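Long-range contacts in PT26-6P (Thermococcus sp., PDB 2WB7), which is of unknown function but is encoded by a mobile extrachromosomal element of Euryarchaea and combines immunoglobulin-like domains with a helical domain: residues 26-34 with 225-233; 100-108 with 365-373. One frame throughout, in Å; residues are numbered along the deposited sequence.

In the fold
The two contacts lie along one elongated chain, their centres about 30 Å apart and their nearest atoms about 13 Å apart, so they do not touch. Along the sequence their segments alternate: 26-34, then 100-108, 225-233 and 365-373. Contact 1 sits near the centre of the chain, where helix 21-34 meets the loop between strands 221-222 and 253-261. The centre of contact 2 lies about 26 Å from the centre of the chain, where the first immunoglobulin-like domain joins the second. The eight-stranded antiparallel sheet links them: its strand 370-379 begins in contact 2, and its strands 253-261 and 266-272 line contact 1. Segments remote in sequence are thereby fastened to one sheet at two separate places.

Contact 1: residues 26-34 with 225-233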
# COMPACT_ATOMS: atom_id res chain seq x y z
N LYS A 26 0.68 6.97 13.92
CA LYS A 26 2.09 6.60 13.85
C LYS A 26 2.42 5.85 12.58
O LYS A 26 3.38 6.19 11.89
CB LYS A 26 2.46 5.71 15.04
CG LYS A 26 2.81 6.46 16.28
CD LYS A 26 4.16 7.07 16.07
CE LYS A 26 5.17 5.98 15.80
NZ LYS A 26 5.14 5.04 16.94
N ALA A 27 1.64 4.82 12.27
CA ALA A 27 1.88 3.98 11.12
C ALA A 27 1.83 4.85 9.87
O ALA A 27 2.68 4.74 8.99
CB ALA A 27 0.85 2.89 11.05
N ALA A 28 0.80 5.70 9.82
CA ALA A 28 0.62 6.64 8.71
C ALA A 28 1.89 7.47 8.53
O ALA A 28 2.49 7.51 7.46
CB ALA A 28 -0.55 7.54 9.00
N ALA A 29 2.29 8.15 9.61
CA ALA A 29 3.51 8.94 9.62
C ALA A 29 4.70 8.12 9.14
O ALA A 29 5.47 8.55 8.27
CB ALA A 29 3.77 9.45 11.00
N GLU A 30 4.87 6.95 9.71
CA GLU A 30 5.99 6.10 9.33
C GLU A 30 5.96 5.77 7.84
O GLU A 30 6.98 5.82 7.17
CB GLU A 30 6.00 4.82 10.16
CG GLU A 30 7.01 3.81 9.68
CD GLU A 30 6.85 2.46 10.36
OE1 GLU A 30 6.04 2.36 11.31
OE2 GLU A 30 7.54 1.50 9.94
N LEU A 31 4.78 5.41 7.34
CA LEU A 31 4.63 5.01 5.94
C LEU A 31 4.87 6.19 5.01
O LEU A 31 5.51 6.04 3.97
CB LEU A 31 3.23 4.44 5.69
CG LEU A 31 3.15 3.55 4.46
CD1 LEU A 31 4.11 2.40 4.63
CD2 LEU A 31 1.75 3.02 4.26
N THR A 32 4.34 7.35 5.38
CA THR A 32 4.53 8.57 4.60
C THR A 32 6.00 8.92 4.44
O THR A 32 6.45 9.25 3.34
CB THR A 32 3.81 9.77 5.22
OG1 THR A 32 2.40 9.70 4.95
CG2 THR A 32 4.33 11.05 4.61
N ALA A 33 6.76 8.85 5.54
CA ALA A 33 8.19 9.09 5.50
C ALA A 33 8.82 8.19 4.46
O ALA A 33 9.59 8.64 3.63
CB ALA A 33 8.81 8.84 6.84
N LYS A 34 8.49 6.91 4.50
CA LYS A 34 9.03 5.96 3.53
C LYS A 34 8.75 6.37 2.07
O LYS A 34 9.43 5.95 1.15
CB LYS A 34 8.46 4.56 3.77
CG LYS A 34 8.99 3.78 4.98
CD LYS A 34 8.51 2.31 4.88
CE LYS A 34 9.18 1.38 5.90
NZ LYS A 34 8.59 1.51 7.27
N ASN A 225 5.20 -2.89 -3.81
CA ASN A 225 4.70 -2.23 -2.62
C ASN A 225 5.46 -2.67 -1.36
O ASN A 225 5.20 -2.15 -0.27
CB ASN A 225 3.19 -2.47 -2.45
CG ASN A 225 2.82 -3.96 -2.36
OD1 ASN A 225 3.59 -4.84 -2.76
ND2 ASN A 225 1.63 -4.23 -1.84
N ASP A 226 6.39 -3.60 -1.51
CA ASP A 226 7.18 -4.06 -0.37
C ASP A 226 7.75 -2.87 0.38
O ASP A 226 8.03 -2.95 1.57
CB ASP A 226 8.33 -4.95 -0.82
CG ASP A 226 7.87 -6.08 -1.68
OD1 ASP A 226 6.74 -5.99 -2.21
OD2 ASP A 226 8.65 -7.05 -1.81
N VAL A 227 7.93 -1.77 -0.33
CA VAL A 227 8.34 -0.52 0.30
C VAL A 227 7.33 -0.06 1.38
O VAL A 227 7.70 0.58 2.37
CB VAL A 227 8.50 0.60 -0.75
CG1 VAL A 227 8.99 1.87 -0.08
CG2 VAL A 227 9.43 0.15 -1.88
N ALA A 228 6.07 -0.44 1.18
CA ALA A 228 4.97 -0.02 2.04
C ALA A 228 4.71 -0.95 3.22
O ALA A 228 3.62 -1.47 3.37
CB ALA A 228 3.71 0.15 1.22
N THR A 229 5.71 -1.13 4.06
CA THR A 229 5.58 -1.96 5.24
C THR A 229 5.57 -1.09 6.47
O THR A 229 6.35 -0.17 6.57
CB THR A 229 6.79 -2.87 5.35
OG1 THR A 229 6.71 -3.89 4.36
CG2 THR A 229 6.86 -3.50 6.73
N ILE A 230 4.68 -1.38 7.42
CA ILE A 230 4.78 -0.76 8.74
C ILE A 230 5.47 -1.73 9.71
O ILE A 230 5.26 -2.94 9.65
CB ILE A 230 3.42 -0.32 9.30
CG1 ILE A 230 2.45 -1.49 9.34
CG2 ILE A 230 2.84 0.80 8.46
CD1 ILE A 230 1.13 -1.14 10.04
N ASP A 231 6.29 -1.19 10.60
CA ASP A 231 7.02 -2.01 11.55
C ASP A 231 6.05 -2.65 12.53
O ASP A 231 5.30 -1.94 13.22
CB ASP A 231 8.04 -1.18 12.34
CG ASP A 231 9.14 -0.59 11.47
OD1 ASP A 231 9.60 -1.29 10.52
OD2 ASP A 231 9.54 0.57 11.73
N GLY A 232 6.06 -3.97 12.61
CA GLY A 232 5.20 -4.66 13.57
C GLY A 232 3.77 -4.89 13.12
O GLY A 232 2.99 -5.53 13.84
N GLY A 233 3.41 -4.39 11.93
CA GLY A 233 2.10 -4.69 11.36
C GLY A 233 1.91 -6.20 11.26
O GLY A 233 2.88 -6.92 11.05
O HOH W 1 9.09 -1.50 8.10
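Glu30 and Lys34, one turn apart on helix 21-34, reach together for the backbone of Thr229 and Asp231. Glu30 OE2 accepts a hydrogen bond from Asp231 N at 3.0 Å, on the syn side of the carboxylate but 22° out of its plane. The extended Glu30 chain, with CG anti to the backbone N (chi1 172°), carries the carboxylate out to the loop. Lys34 NZ donates to Thr229 O at 2.9 Å, nearly in line with the carbonyl bond, and the bend at the end of the lysine chain (chi4 78°) turns the ammonium that way. The same Lys34 NZ forms a salt bridge to Glu30 OE2 at 2.9 Å and donates to water 1, which in turn donates to Asp231 OD1.

Glu30 OE2 and Asp231 OD2 are modelled 2.8 Å apart, two acceptors with no hydrogen bond between them; the nearby Lys34 ammonium would probably ease any repulsion. An alanine in place of Glu30 would probably leave Asp231 N without its acceptor and deprive Lys34 of its salt-bridge mate.

Deeper in, the contact is apolar. Leu31 CD1 packs on the backbone of Ala228, 3.6 Å from its CA, at the centre of an inverse gamma turn, while Ala27 CB meets Ile230 CG2 at 3.9 Å.

Gln256 NE2 of strand 253-261 bonds to Ile230 O and Gly233 O, the ends of a type II turn. Ala27 also touches Leu254 of that strand and Ile269 of strand 266-272, and Tyr259 meets both Leu31 and Ala228, placing the helix and loop against these strands.

Contact 2: residues 100-108 with 365-373; sequences RTYWTRVWN and RDDGVKIPI
The Arg365 guanidinium has Arg105 CG over the centre of one face, 3.5 Å above its plane, and Trp103 O at its edge. Arg365 NH1 and NH2 both grip this carbonyl oxygen end-on: Arg365 NH1, 2.8 Å from Trp103 O, lies in the carbonyl plane, whereas Arg365 NH2 approaches from above it. A weak bond from Arg365 NH2 to Thr104 O adds to the hold. The Arg105 guanidinium is enclosed between Asp367 CB on one face and Trp107 NE1, over its centre, on the other. At its edge Arg105 NH2 makes a weak hydrogen bond, part of a salt bridge, to Asp366 OD1 at 3.3 Å. The Trp103 six-membered ring takes a CH-pi contact over one face, with Ile371 CG2 4.2 Å from the centroid, while Pro372 CD comes obliquely to Trp103 CH2 at 3.5 Å.

This is an interface between two immunoglobulin-like domains: strand 104-108 and the corner at Trp103 face the type I turn 365-368 and the start of strand 370-379. From that turn Asp367 OD1 accepts hydrogen bonds from Val369 N just after it, an Asx turn, and from Arg365 NE on the opposite face of the carboxylate plane. A bend in the Arg365 chain (chi3 54°) lets the guanidinium serve both this carboxylate and Trp103 O. Arg105 NE and Asp367 OD2, 3.8 Å apart, form a long salt bridge with no N-H pointing at the oxygen, and Asp367 probably offsets charge on both arginines. Water 2 joins Arg105 NE to Asp366 OD1, and water 3 joins Val106 N to Asp367 OD2. Strand 120-129 adds Val127 O as another acceptor for Arg365 NH1.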
# COMPACT_ATOMS: atom_id res chain seq x y z
N ARG A 100 -0.37 9.41 -27.69
CA ARG A 100 -1.56 9.88 -27.02
C ARG A 100 -1.14 10.74 -25.84
O ARG A 100 -0.16 10.41 -25.14
CB ARG A 100 -2.44 8.72 -26.58
CG ARG A 100 -3.85 9.15 -26.37
CD ARG A 100 -4.75 7.96 -26.18
NE ARG A 100 -6.09 8.35 -25.74
CZ ARG A 100 -6.76 7.74 -24.77
NH1 ARG A 100 -6.22 6.70 -24.13
NH2 ARG A 100 -7.97 8.16 -24.43
N THR A 101 -1.85 11.84 -25.62
CA THR A 101 -1.43 12.82 -24.63
C THR A 101 -2.45 12.99 -23.52
O THR A 101 -3.65 13.01 -23.78
CB THR A 101 -1.20 14.20 -25.27
OG1 THR A 101 -2.43 14.68 -25.82
CG2 THR A 101 -0.16 14.12 -26.36
N TYR A 102 -1.98 13.16 -22.29
CA TYR A 102 -2.90 13.34 -21.18
C TYR A 102 -2.60 14.55 -20.31
O TYR A 102 -1.44 14.93 -20.11
CB TYR A 102 -2.91 12.12 -20.27
CG TYR A 102 -2.81 10.77 -20.94
CD1 TYR A 102 -1.73 10.45 -21.75
CD2 TYR A 102 -3.76 9.79 -20.70
CE1 TYR A 102 -1.62 9.20 -22.33
CE2 TYR A 102 -3.67 8.53 -21.27
CZ TYR A 102 -2.59 8.24 -22.08
OH TYR A 102 -2.48 6.99 -22.65
N TRP A 103 -3.65 15.15 -19.78
CA TRP A 103 -3.52 16.11 -18.69
C TRP A 103 -2.84 17.40 -19.11
O TRP A 103 -2.40 18.19 -18.28
CB TRP A 103 -2.77 15.47 -17.52
CG TRP A 103 -3.40 14.20 -17.11
CD1 TRP A 103 -2.80 12.98 -16.99
CD2 TRP A 103 -4.78 14.00 -16.82
NE1 TRP A 103 -3.72 12.04 -16.62
CE2 TRP A 103 -4.95 12.64 -16.50
CE3 TRP A 103 -5.89 14.85 -16.78
CZ2 TRP A 103 -6.19 12.10 -16.16
CZ3 TRP A 103 -7.12 14.32 -16.43
CH2 TRP A 103 -7.26 12.95 -16.12
N THR A 104 -2.76 17.59 -20.43
CA THR A 104 -2.22 18.82 -21.01
C THR A 104 -2.53 20.02 -20.13
O THR A 104 -3.67 20.22 -19.72
CB THR A 104 -2.79 19.07 -22.42
OG1 THR A 104 -2.84 17.83 -23.15
CG2 THR A 104 -1.92 20.05 -23.16
N ARG A 105 -1.50 20.80 -19.84
CA ARG A 105 -1.65 21.99 -19.02
C ARG A 105 -1.16 23.14 -19.86
O ARG A 105 -0.12 23.03 -20.51
CB ARG A 105 -0.78 21.87 -17.77
CG ARG A 105 -1.32 22.57 -16.53
CD ARG A 105 -1.41 24.06 -16.72
NE ARG A 105 -1.57 24.76 -15.46
CZ ARG A 105 -1.78 26.07 -15.36
NH1 ARG A 105 -1.84 26.82 -16.45
NH2 ARG A 105 -1.92 26.63 -14.17
N VAL A 106 -1.89 24.25 -19.87
CA VAL A 106 -1.47 25.40 -20.64
C VAL A 106 -1.43 26.69 -19.82
O VAL A 106 -2.42 27.07 -19.19
CB VAL A 106 -2.35 25.60 -21.89
CG1 VAL A 106 -2.29 27.04 -22.35
CG2 VAL A 106 -1.91 24.64 -23.00
N TRP A 107 -0.27 27.35 -19.84
CA TRP A 107 -0.13 28.70 -19.31
C TRP A 107 -0.17 29.67 -20.49
O TRP A 107 0.67 29.60 -21.40
CB TRP A 107 1.21 28.85 -18.57
CG TRP A 107 1.36 28.01 -17.32
CD1 TRP A 107 1.04 28.37 -16.04
CD2 TRP A 107 1.92 26.68 -17.23
NE1 TRP A 107 1.34 27.35 -15.17
CE2 TRP A 107 1.88 26.30 -15.88
CE3 TRP A 107 2.42 25.77 -18.17
CZ2 TRP A 107 2.33 25.06 -15.43
CZ3 TRP A 107 2.86 24.54 -17.73
CH2 TRP A 107 2.82 24.20 -16.37
N ASN A 108 -1.17 30.55 -20.52
CA ASN A 108 -1.24 31.52 -21.60
C ASN A 108 -0.56 32.82 -21.21
O ASN A 108 -0.19 33.02 -20.05
CB ASN A 108 -2.68 31.75 -22.06
CG ASN A 108 -3.56 32.36 -20.99
OD1 ASN A 108 -3.07 32.97 -20.03
ND2 ASN A 108 -4.87 32.22 -21.16
N ARG A 365 -5.98 20.45 -9.85
CA ARG A 365 -4.84 21.25 -10.25
C ARG A 365 -5.21 22.74 -10.29
O ARG A 365 -6.36 23.10 -10.57
CB ARG A 365 -4.39 20.80 -11.62
CG ARG A 365 -2.95 20.99 -11.90
CD ARG A 365 -2.55 20.09 -13.04
NE ARG A 365 -3.41 20.30 -14.19
CZ ARG A 365 -3.18 19.80 -15.40
NH1 ARG A 365 -2.12 19.04 -15.62
NH2 ARG A 365 -4.01 20.06 -16.40
N ASP A 366 -4.24 23.60 -10.01
CA ASP A 366 -4.50 25.04 -9.94
C ASP A 366 -5.21 25.58 -11.18
O ASP A 366 -5.91 26.57 -11.09
CB ASP A 366 -3.20 25.82 -9.70
CG ASP A 366 -2.15 25.51 -10.75
OD1 ASP A 366 -2.38 24.59 -11.59
OD2 ASP A 366 -1.09 26.19 -10.75
N ASP A 367 -5.05 24.93 -12.33
CA ASP A 367 -5.76 25.35 -13.54
C ASP A 367 -7.21 24.85 -13.61
O ASP A 367 -7.89 25.04 -14.62
CB ASP A 367 -5.02 24.89 -14.80
CG ASP A 367 -5.08 23.38 -15.00
OD1 ASP A 367 -5.34 22.65 -14.02
OD2 ASP A 367 -4.86 22.93 -16.15
N GLY A 368 -7.69 24.23 -12.54
CA GLY A 368 -9.09 23.80 -12.51
C GLY A 368 -9.36 22.41 -13.07
O GLY A 368 -10.40 21.81 -12.82
N VAL A 369 -8.43 21.89 -13.86
CA VAL A 369 -8.53 20.52 -14.31
C VAL A 369 -8.56 19.58 -13.10
O VAL A 369 -7.84 19.81 -12.12
CB VAL A 369 -7.35 20.16 -15.20
CG1 VAL A 369 -7.20 18.65 -15.28
CG2 VAL A 369 -7.52 20.78 -16.57
N LYS A 370 -9.37 18.52 -13.15
CA LYS A 370 -9.46 17.57 -12.02
C LYS A 370 -8.98 16.16 -12.35
O LYS A 370 -9.58 15.49 -13.18
CB LYS A 370 -10.90 17.53 -11.49
CG LYS A 370 -11.18 18.62 -10.51
CD LYS A 370 -12.62 19.02 -10.53
CE LYS A 370 -12.83 20.36 -9.83
NZ LYS A 370 -12.12 21.54 -10.50
N ILE A 371 -7.91 15.71 -11.70
CA ILE A 371 -7.27 14.42 -12.03
C ILE A 371 -7.69 13.29 -11.06
O ILE A 371 -7.40 13.35 -9.86
CB ILE A 371 -5.73 14.54 -11.99
CG1 ILE A 371 -5.26 15.65 -12.91
CG2 ILE A 371 -5.08 13.26 -12.39
CD1 ILE A 371 -3.76 15.81 -12.94
N PRO A 372 -8.33 12.23 -11.60
CA PRO A 372 -8.88 11.16 -10.76
C PRO A 372 -7.79 10.21 -10.25
O PRO A 372 -6.96 9.75 -11.04
CB PRO A 372 -9.81 10.40 -11.72
CG PRO A 372 -9.76 11.15 -13.04
CD PRO A 372 -8.51 11.95 -13.03
N ILE A 373 -7.79 9.92 -8.96
CA ILE A 373 -6.85 8.94 -8.43
C ILE A 373 -7.61 7.90 -7.61
O ILE A 373 -8.70 8.18 -7.09
CB ILE A 373 -5.78 9.57 -7.56
CG1 ILE A 373 -6.42 10.51 -6.54
CG2 ILE A 373 -4.77 10.31 -8.42
CD1 ILE A 373 -5.44 11.06 -5.56
O HOH W 2 -0.46 23.74 -13.04
O HOH W 3 -4.64 24.55 -18.71